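Local coordinates for protein arginine kinase (PDB 6VVG) that probably transfers phosphate from ATP to serine or threonine residues of proteins, working as a side-to-side dimer, and holds AMP in its nucleotide pocket here, at residues 12-17 and 86-91; 65-70 and 133-138. All coordinates share one frame; numbering follows the deposited sequence.

Interaction 1. Residues 12-17 and 86-91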
ATOM      1  N   GLN A  12     -17.723  12.723  17.518  1.00 61.57           N
ATOM      2  CA  GLN A  12     -19.153  12.516  17.682  1.00 61.85           C
ATOM      3  C   GLN A  12     -19.601  11.235  16.990  1.00 56.99           C
ATOM      4  O   GLN A  12     -20.301  10.411  17.594  1.00 40.77           O
ATOM      5  CB  GLN A  12     -19.932  13.720  17.149  1.00 54.45           C
ATOM      6  N   GLU A  13     -19.222  11.050  15.720  1.00 47.56           N
ATOM      7  CA  GLU A  13     -19.637   9.859  14.991  1.00 52.32           C
ATOM      8  C   GLU A  13     -19.119   8.599  15.681  1.00 56.45           C
ATOM      9  O   GLU A  13     -19.891   7.702  16.035  1.00 46.35           O
ATOM     10  CB  GLU A  13     -19.140   9.922  13.538  1.00 61.91           C
ATOM     11  CG  GLU A  13     -19.584   8.726  12.701  1.00 65.99           C
ATOM     12  CD  GLU A  13     -21.042   8.344  12.936  1.00 66.53           C
ATOM     13  OE1 GLU A  13     -21.931   9.185  12.681  1.00 67.65           O
ATOM     14  OE2 GLU A  13     -21.299   7.205  13.386  1.00 66.82           O
ATOM     15  N   LEU A  14     -17.794   8.511  15.852  1.00 62.58           N
ATOM     16  CA  LEU A  14     -17.193   7.317  16.428  1.00 54.40           C
ATOM     17  C   LEU A  14     -17.476   7.170  17.918  1.00 40.37           C
ATOM     18  O   LEU A  14     -17.002   6.200  18.523  1.00 52.69           O
ATOM     19  CB  LEU A  14     -15.685   7.326  16.183  1.00 49.34           C
ATOM     20  CG  LEU A  14     -14.883   6.043  16.390  1.00 43.41           C
ATOM     21  CD1 LEU A  14     -14.657   5.308  15.103  1.00 47.21           C
ATOM     22  CD2 LEU A  14     -13.543   6.433  17.031  1.00 43.63           C
ATOM     23  N   SER A  15     -18.239   8.083  18.517  1.00 53.67           N
ATOM     24  CA  SER A  15     -18.728   7.923  19.880  1.00 47.94           C
ATOM     25  C   SER A  15     -20.091   7.246  19.937  1.00 40.20           C
ATOM     26  O   SER A  15     -20.595   6.982  21.034  1.00 40.45           O
ATOM     27  CB  SER A  15     -18.814   9.286  20.573  1.00 56.50           C
ATOM     28  OG  SER A  15     -19.682   9.241  21.694  1.00 62.57           O
ATOM     29  N   LYS A  16     -20.701   6.971  18.785  1.00 37.15           N
ATOM     30  CA  LYS A  16     -21.994   6.304  18.756  1.00 48.89           C
ATOM     31  C   LYS A  16     -21.877   4.792  18.911  1.00 43.23           C
ATOM     32  O   LYS A  16     -22.871   4.135  19.240  1.00 40.25           O
ATOM     33  CB  LYS A  16     -22.715   6.619  17.443  1.00 35.10           C
ATOM     34  CG  LYS A  16     -23.052   8.083  17.229  1.00 47.20           C
ATOM     35  CD  LYS A  16     -23.879   8.261  15.954  1.00 52.33           C
ATOM     36  CE  LYS A  16     -24.031   9.725  15.577  1.00 54.10           C
ATOM     37  NZ  LYS A  16     -23.625   9.975  14.163  1.00 60.00           N
ATOM     38  N   TYR A  17     -20.692   4.231  18.686  1.00 39.53           N
ATOM     39  CA  TYR A  17     -20.520   2.787  18.668  1.00 38.86           C
ATOM     40  C   TYR A  17     -20.386   2.228  20.079  1.00 38.44           C
ATOM     41  O   TYR A  17     -19.681   2.790  20.923  1.00 50.94           O
ATOM     42  CB  TYR A  17     -19.292   2.424  17.835  1.00 42.14           C
ATOM     43  CG  TYR A  17     -19.526   2.535  16.346  1.00 35.07           C
ATOM     44  CD1 TYR A  17     -20.142   1.507  15.646  1.00 32.95           C
ATOM     45  CD2 TYR A  17     -19.140   3.668  15.641  1.00 33.67           C
ATOM     46  CE1 TYR A  17     -20.363   1.602  14.287  1.00 32.76           C
ATOM     47  CE2 TYR A  17     -19.355   3.770  14.279  1.00 38.28           C
ATOM     48  CZ  TYR A  17     -19.969   2.734  13.608  1.00 34.60           C
ATOM     49  OH  TYR A  17     -20.186   2.828  12.253  1.00 35.33           O
ATOM     50  N   GLU A  86      -3.939   3.078  20.147  1.00 28.11           N
ATOM     51  CA  GLU A  86      -4.710   2.081  19.425  1.00 30.50           C
ATOM     52  C   GLU A  86      -5.335   2.686  18.175  1.00 27.41           C
ATOM     53  O   GLU A  86      -5.634   3.883  18.119  1.00 32.09           O
ATOM     54  CB  GLU A  86      -5.810   1.508  20.322  1.00 32.39           C
ATOM     55  CG  GLU A  86      -5.307   0.879  21.611  1.00 32.59           C
ATOM     56  CD  GLU A  86      -6.414   0.202  22.399  1.00 33.43           C
ATOM     57  OE1 GLU A  86      -7.410   0.879  22.725  1.00 38.53           O
ATOM     58  OE2 GLU A  86      -6.289  -1.006  22.690  1.00 32.36           O
ATOM     59  N   SER A  87      -5.536   1.841  17.168  1.00 32.45           N
ATOM     60  CA  SER A  87      -6.208   2.221  15.936  1.00 24.01           C
ATOM     61  C   SER A  87      -7.423   1.329  15.721  1.00 29.57           C
ATOM     62  O   SER A  87      -7.414   0.137  16.049  1.00 20.41           O
ATOM     63  CB  SER A  87      -5.269   2.129  14.731  1.00 26.36           C
ATOM     64  OG  SER A  87      -4.052   2.806  14.988  1.00 30.36           O
ATOM     65  N   LEU A  88      -8.468   1.923  15.161  1.00 21.55           N
ATOM     66  CA  LEU A  88      -9.762   1.275  15.032  1.00 21.41           C
ATOM     67  C   LEU A  88     -10.127   1.075  13.570  1.00 18.47           C
ATOM     68  O   LEU A  88      -9.956   1.981  12.751  1.00 17.87           O
ATOM     69  CB  LEU A  88     -10.855   2.116  15.687  1.00 22.15           C
ATOM     70  CG  LEU A  88     -10.674   2.614  17.118  1.00 34.38           C
ATOM     71  CD1 LEU A  88     -12.010   3.151  17.650  1.00 45.42           C
ATOM     72  CD2 LEU A  88     -10.147   1.502  17.991  1.00 31.09           C
ATOM     73  N   LEU A  89     -10.660  -0.100  13.254  1.00 18.13           N
ATOM     74  CA  LEU A  89     -11.295  -0.359  11.969  1.00 16.65           C
ATOM     75  C   LEU A  89     -12.723  -0.819  12.232  1.00 17.32           C
ATOM     76  O   LEU A  89     -12.931  -1.855  12.870  1.00 17.06           O
ATOM     77  CB  LEU A  89     -10.539  -1.416  11.164  1.00 14.85           C
ATOM     78  CG  LEU A  89      -9.188  -1.068  10.545  1.00 16.52           C
ATOM     79  CD1 LEU A  89      -8.129  -0.997  11.620  1.00 26.26           C
ATOM     80  CD2 LEU A  89      -8.826  -2.100   9.485  1.00 15.60           C
ATOM     81  N   ILE A  90     -13.700  -0.056  11.750  1.00 18.18           N
ATOM     82  CA  ILE A  90     -15.112  -0.407  11.883  1.00 15.92           C
ATOM     83  C   ILE A  90     -15.598  -0.870  10.518  1.00 14.69           C
ATOM     84  O   ILE A  90     -15.653  -0.080   9.566  1.00 12.79           O
ATOM     85  CB  ILE A  90     -15.953   0.762  12.412  1.00 15.83           C
ATOM     86  CG1 ILE A  90     -15.441   1.189  13.789  1.00 18.34           C
ATOM     87  CG2 ILE A  90     -17.419   0.363  12.484  1.00 16.33           C
ATOM     88  CD1 ILE A  90     -16.147   2.399  14.365  1.00 34.98           C
ATOM     89  N   MET A  91     -15.957  -2.148  10.426  1.00 13.63           N
ATOM     90  CA  MET A  91     -16.278  -2.805   9.169  1.00 15.02           C
ATOM     91  C   MET A  91     -17.613  -3.528   9.294  1.00 15.92           C
ATOM     92  O   MET A  91     -18.163  -3.686  10.388  1.00 12.56           O
ATOM     93  CB  MET A  91     -15.179  -3.803   8.776  1.00 20.76           C
ATOM     94  CG  MET A  91     -14.985  -4.925   9.797  1.00 27.54           C
ATOM     95  SD  MET A  91     -13.630  -6.043   9.386  1.00 28.79           S
ATOM     96  CE  MET A  91     -12.271  -4.889   9.224  1.00 18.13           C
TER
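The delta methyl of I90 is the hub of this contact, lying between Y17 and L14. I90 CD1 sits over one face of the Y17 ring, 3.7 Å from its centroid and 21° off the ring normal, a CH-pi contact displaced toward the CD2–CE2 side, where it comes within 3.5 Å of CE2 of Y17. The other branch of I90 follows the ring toward the phenol end, with CG2 3.7 Å from CZ of Y17. The outer arm of I90 is extended, chi2 176°, which carries CD1 outward from the strand to this position. L14 meets the same methyl from a second direction: its CD1 is 3.4 Å from CD1 of I90, closer than usual for two carbons. Its other methyl, CD2, touches CD1 of L88 at 3.7 Å. The fork of L14 thus spans two residues of one strand, and its chi2 of 97° departs from the staggered values, consistent with tight packing.

L14 and Y17 are presented together because a type I turn, E13 to K16, joins the end of helix 5-13 to strand 17-22. On the other side, L88 and I90 are held in place by backbone bonds to V80 and H77 of strand 76-82, while the side chain of L89, on the other face of the strand, packs on E60 and H64 of helix 59-66. V10 of the second subunit packs on both L14 and L88. The N-terminal segment covers one face of the antiparallel sheet of a protein-kinase N-lobe, opposite helix 59-66, on the strand that leads to M91 of the AMP pocket.

Interaction 2. Residues 65-70 and 133-138; sequences ILMRNN and HKNNIV
L66 and N135 face each other across this contact, their CA atoms, 8.0 Å apart, being the nearest pair of the two backbones, so side chains and a water fill the interval. Both segments leave a helix. Helix 59-66 ends in 65-70, which bends through a type I turn from M67 to N70 closed by a bond from N of N70 to O of M67. In 133-138 the chain leaves helix 115-133 through another type I turn, H133 to N136; N136 takes positive phi, and strand 137-138 follows.

L66 reaches across to meet N135 coming from the opposite direction. Its CD1 lies against the amide carbon, 3.7 Å from CG of N135, and CD2 is equally close to OD1 of N135. The same CD1 presses on the tip of I137, at 3.5 Å from its CD1, a tight apolar touch. I137 gets there because its long branch is extended, chi2 175°. M67 is bent at chi2, -48°, which carries SD past the amide to 3.9 Å from ND2 of N135, a van der Waals approach.

The ND2 group of N135 is gripped twice: it donates to O of L132 at the end of helix 115-133 and to a water 2.8 Å from ND2. That water gives a weak bond to O of L66, bridging the two segments. N70 adds a link of its own, from ND2 to the carboxylate of D131. I166 of the second subunit packs on I137. In protein-kinase terms, the end of helix C and the turn after it are docked on the end of helix E, just before the catalytic loop, a characteristic joint between the N- and C-lobes.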
ATOM      1  N   ILE A  65     -10.188  -0.346   0.902  1.00 16.05           N
ATOM      2  CA  ILE A  65     -10.590   0.717  -0.016  1.00  9.33           C
ATOM      3  C   ILE A  65     -10.564   0.216  -1.453  1.00 11.55           C
ATOM      4  O   ILE A  65     -11.540   0.364  -2.199  1.00  9.59           O
ATOM      5  CB  ILE A  65      -9.679   1.946   0.156  1.00 16.82           C
ATOM      6  CG1 ILE A  65      -9.771   2.500   1.578  1.00 16.28           C
ATOM      7  CG2 ILE A  65     -10.035   3.012  -0.876  1.00 13.33           C
ATOM      8  CD1 ILE A  65     -11.173   2.792   2.045  1.00 24.09           C
ATOM      9  N   LEU A  66      -9.439  -0.369  -1.869  1.00 11.25           N
ATOM     10  CA  LEU A  66      -9.305  -0.804  -3.254  1.00 12.04           C
ATOM     11  C   LEU A  66     -10.417  -1.770  -3.640  1.00 13.47           C
ATOM     12  O   LEU A  66     -10.910  -1.739  -4.773  1.00 19.33           O
ATOM     13  CB  LEU A  66      -7.940  -1.452  -3.467  1.00 10.73           C
ATOM     14  CG  LEU A  66      -6.734  -0.513  -3.492  1.00 12.04           C
ATOM     15  CD1 LEU A  66      -5.436  -1.317  -3.544  1.00 16.19           C
ATOM     16  CD2 LEU A  66      -6.826   0.443  -4.667  1.00 24.26           C
ATOM     17  N   MET A  67     -10.832  -2.632  -2.711  1.00 16.72           N
ATOM     18  CA  MET A  67     -11.832  -3.656  -2.985  1.00 12.19           C
ATOM     19  C   MET A  67     -13.219  -3.263  -2.487  1.00 13.32           C
ATOM     20  O   MET A  67     -14.076  -4.134  -2.298  1.00 15.68           O
ATOM     21  CB  MET A  67     -11.402  -4.981  -2.356  1.00 12.47           C
ATOM     22  CG  MET A  67      -9.960  -5.374  -2.649  1.00 21.87           C
ATOM     23  SD  MET A  67      -9.535  -5.239  -4.397  1.00 19.74           S
ATOM     24  CE  MET A  67     -10.693  -6.403  -5.115  1.00 18.07           C
ATOM     25  N   ARG A  68     -13.462  -1.965  -2.298  1.00 11.78           N
ATOM     26  CA  ARG A  68     -14.736  -1.515  -1.744  1.00 13.06           C
ATOM     27  C   ARG A  68     -15.924  -2.052  -2.532  1.00 13.21           C
ATOM     28  O   ARG A  68     -16.946  -2.427  -1.949  1.00 18.89           O
ATOM     29  CB  ARG A  68     -14.780   0.013  -1.710  1.00 13.53           C
ATOM     30  N   ASN A  69     -15.810  -2.103  -3.856  1.00 13.35           N
ATOM     31  CA  ASN A  69     -16.928  -2.464  -4.716  1.00 18.21           C
ATOM     32  C   ASN A  69     -16.915  -3.931  -5.130  1.00 22.11           C
ATOM     33  O   ASN A  69     -17.688  -4.321  -6.011  1.00 19.30           O
ATOM     34  CB  ASN A  69     -16.933  -1.571  -5.956  1.00 18.21           C
ATOM     35  CG  ASN A  69     -17.246  -0.121  -5.629  1.00 27.52           C
ATOM     36  OD1 ASN A  69     -18.150   0.169  -4.844  1.00 27.03           O
ATOM     37  ND2 ASN A  69     -16.495   0.797  -6.228  1.00 26.55           N
ATOM     38  N   ASN A  70     -16.065  -4.751  -4.516  1.00 21.49           N
ATOM     39  CA  ASN A  70     -16.044  -6.181  -4.789  1.00 16.51           C
ATOM     40  C   ASN A  70     -16.906  -6.886  -3.756  1.00 16.56           C
ATOM     41  O   ASN A  70     -16.651  -6.729  -2.551  1.00 16.74           O
ATOM     42  CB  ASN A  70     -14.621  -6.719  -4.744  1.00 17.07           C
ATOM     43  CG  ASN A  70     -14.531  -8.168  -5.178  1.00 18.46           C
ATOM     44  OD1 ASN A  70     -15.037  -9.060  -4.500  1.00 14.79           O
ATOM     45  ND2 ASN A  70     -13.891  -8.409  -6.314  1.00 21.54           N
ATOM     46  N   HIS A 133      -5.143  -8.708  -6.968  1.00 10.02           N
ATOM     47  CA  HIS A 133      -3.810  -8.747  -7.552  1.00  9.07           C
ATOM     48  C   HIS A 133      -3.618  -7.711  -8.650  1.00 10.22           C
ATOM     49  O   HIS A 133      -2.481  -7.299  -8.895  1.00 10.71           O
ATOM     50  CB  HIS A 133      -3.542 -10.154  -8.090  1.00 11.22           C
ATOM     51  CG  HIS A 133      -3.421 -11.192  -7.014  1.00 12.42           C
ATOM     52  ND1 HIS A 133      -3.546 -12.542  -7.261  1.00 11.62           N
ATOM     53  CD2 HIS A 133      -3.178 -11.074  -5.687  1.00 10.59           C
ATOM     54  CE1 HIS A 133      -3.383 -13.211  -6.133  1.00  9.75           C
ATOM     55  NE2 HIS A 133      -3.160 -12.343  -5.163  1.00 11.02           N
ATOM     56  N   LYS A 134      -4.692  -7.275  -9.313  1.00 10.46           N
ATOM     57  CA  LYS A 134      -4.549  -6.233 -10.323  1.00 13.41           C
ATOM     58  C   LYS A 134      -3.921  -4.967  -9.750  1.00 15.81           C
ATOM     59  O   LYS A 134      -3.381  -4.152 -10.509  1.00 10.74           O
ATOM     60  CB  LYS A 134      -5.909  -5.901 -10.939  1.00 15.14           C
ATOM     61  CG  LYS A 134      -6.498  -6.975 -11.855  1.00 21.88           C
ATOM     62  CD  LYS A 134      -7.873  -6.534 -12.371  1.00 22.07           C
ATOM     63  CE  LYS A 134      -8.603  -7.656 -13.097  1.00 41.90           C
ATOM     64  NZ  LYS A 134     -10.017  -7.796 -12.628  1.00 31.23           N
ATOM     65  N   ASN A 135      -3.988  -4.779  -8.434  1.00 14.55           N
ATOM     66  CA  ASN A 135      -3.374  -3.642  -7.762  1.00 13.00           C
ATOM     67  C   ASN A 135      -1.925  -3.904  -7.372  1.00 10.61           C
ATOM     68  O   ASN A 135      -1.306  -3.044  -6.734  1.00 12.50           O
ATOM     69  CB  ASN A 135      -4.180  -3.280  -6.509  1.00 10.51           C
ATOM     70  CG  ASN A 135      -5.643  -3.007  -6.815  1.00 17.37           C
ATOM     71  OD1 ASN A 135      -5.988  -1.971  -7.379  1.00 14.89           O
ATOM     72  ND2 ASN A 135      -6.511  -3.943  -6.443  1.00 18.20           N
ATOM     73  N   ASN A 136      -1.372  -5.059  -7.749  1.00 12.93           N
ATOM     74  CA  ASN A 136      -0.028  -5.474  -7.340  1.00 12.80           C
ATOM     75  C   ASN A 136       0.072  -5.572  -5.819  1.00  6.89           C
ATOM     76  O   ASN A 136       1.069  -5.184  -5.207  1.00  8.09           O
ATOM     77  CB  ASN A 136       1.039  -4.542  -7.915  1.00 10.91           C
ATOM     78  CG  ASN A 136       1.446  -4.936  -9.330  1.00 17.37           C
ATOM     79  OD1 ASN A 136       0.898  -5.880  -9.900  1.00 19.92           O
ATOM     80  ND2 ASN A 136       2.406  -4.217  -9.899  1.00 15.31           N
ATOM     81  N   ILE A 137      -0.981  -6.106  -5.210  1.00  9.93           N
ATOM     82  CA  ILE A 137      -1.024  -6.415  -3.787  1.00 11.56           C
ATOM     83  C   ILE A 137      -1.412  -7.880  -3.647  1.00 11.22           C
ATOM     84  O   ILE A 137      -2.265  -8.375  -4.390  1.00 11.72           O
ATOM     85  CB  ILE A 137      -2.028  -5.510  -3.043  1.00 16.50           C
ATOM     86  CG1 ILE A 137      -1.603  -4.044  -3.155  1.00 14.13           C
ATOM     87  CG2 ILE A 137      -2.146  -5.928  -1.590  1.00 14.33           C
ATOM     88  CD1 ILE A 137      -2.598  -3.061  -2.562  1.00 12.66           C
ATOM     89  N   VAL A 138      -0.788  -8.574  -2.699  1.00  8.23           N
ATOM     90  CA  VAL A 138      -1.142  -9.953  -2.382  1.00 11.81           C
ATOM     91  C   VAL A 138      -1.744  -9.988  -0.984  1.00 12.42           C
ATOM     92  O   VAL A 138      -1.374  -9.202  -0.105  1.00  8.61           O
ATOM     93  CB  VAL A 138       0.064 -10.911  -2.482  1.00 10.58           C
ATOM     94  CG1 VAL A 138       0.449 -11.119  -3.943  1.00 19.76           C
ATOM     95  CG2 VAL A 138       1.234 -10.383  -1.674  1.00 11.82           C
TER
HETATM   96  O   HOH W   1      -9.161  -3.230  -7.189  0.83 22.86           O

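Overall arrangement
From the N terminus, the chain passes through 12-17, builds strands 17-22, 32-39 and 45-51 and helix 59-66, and then reaches 65-70. Strand 76-82 comes next, and 86-91 returns to the starting segment, closing the loop of interaction 1. The chain goes on through helix 115-133 to 133-138, where interaction 2 closes its own loop. The four segments alternate, so the loops cross, sharing residues 65-91. Interaction 1 ties the N-terminal segment to the N-lobe sheet; interaction 2 ties helix 59-66 to the C-lobe. Their centres lie about 23 Å apart and their nearest atoms about 9 Å, yet the second subunit contacts both, in keeping with dimerization around helix 59-66.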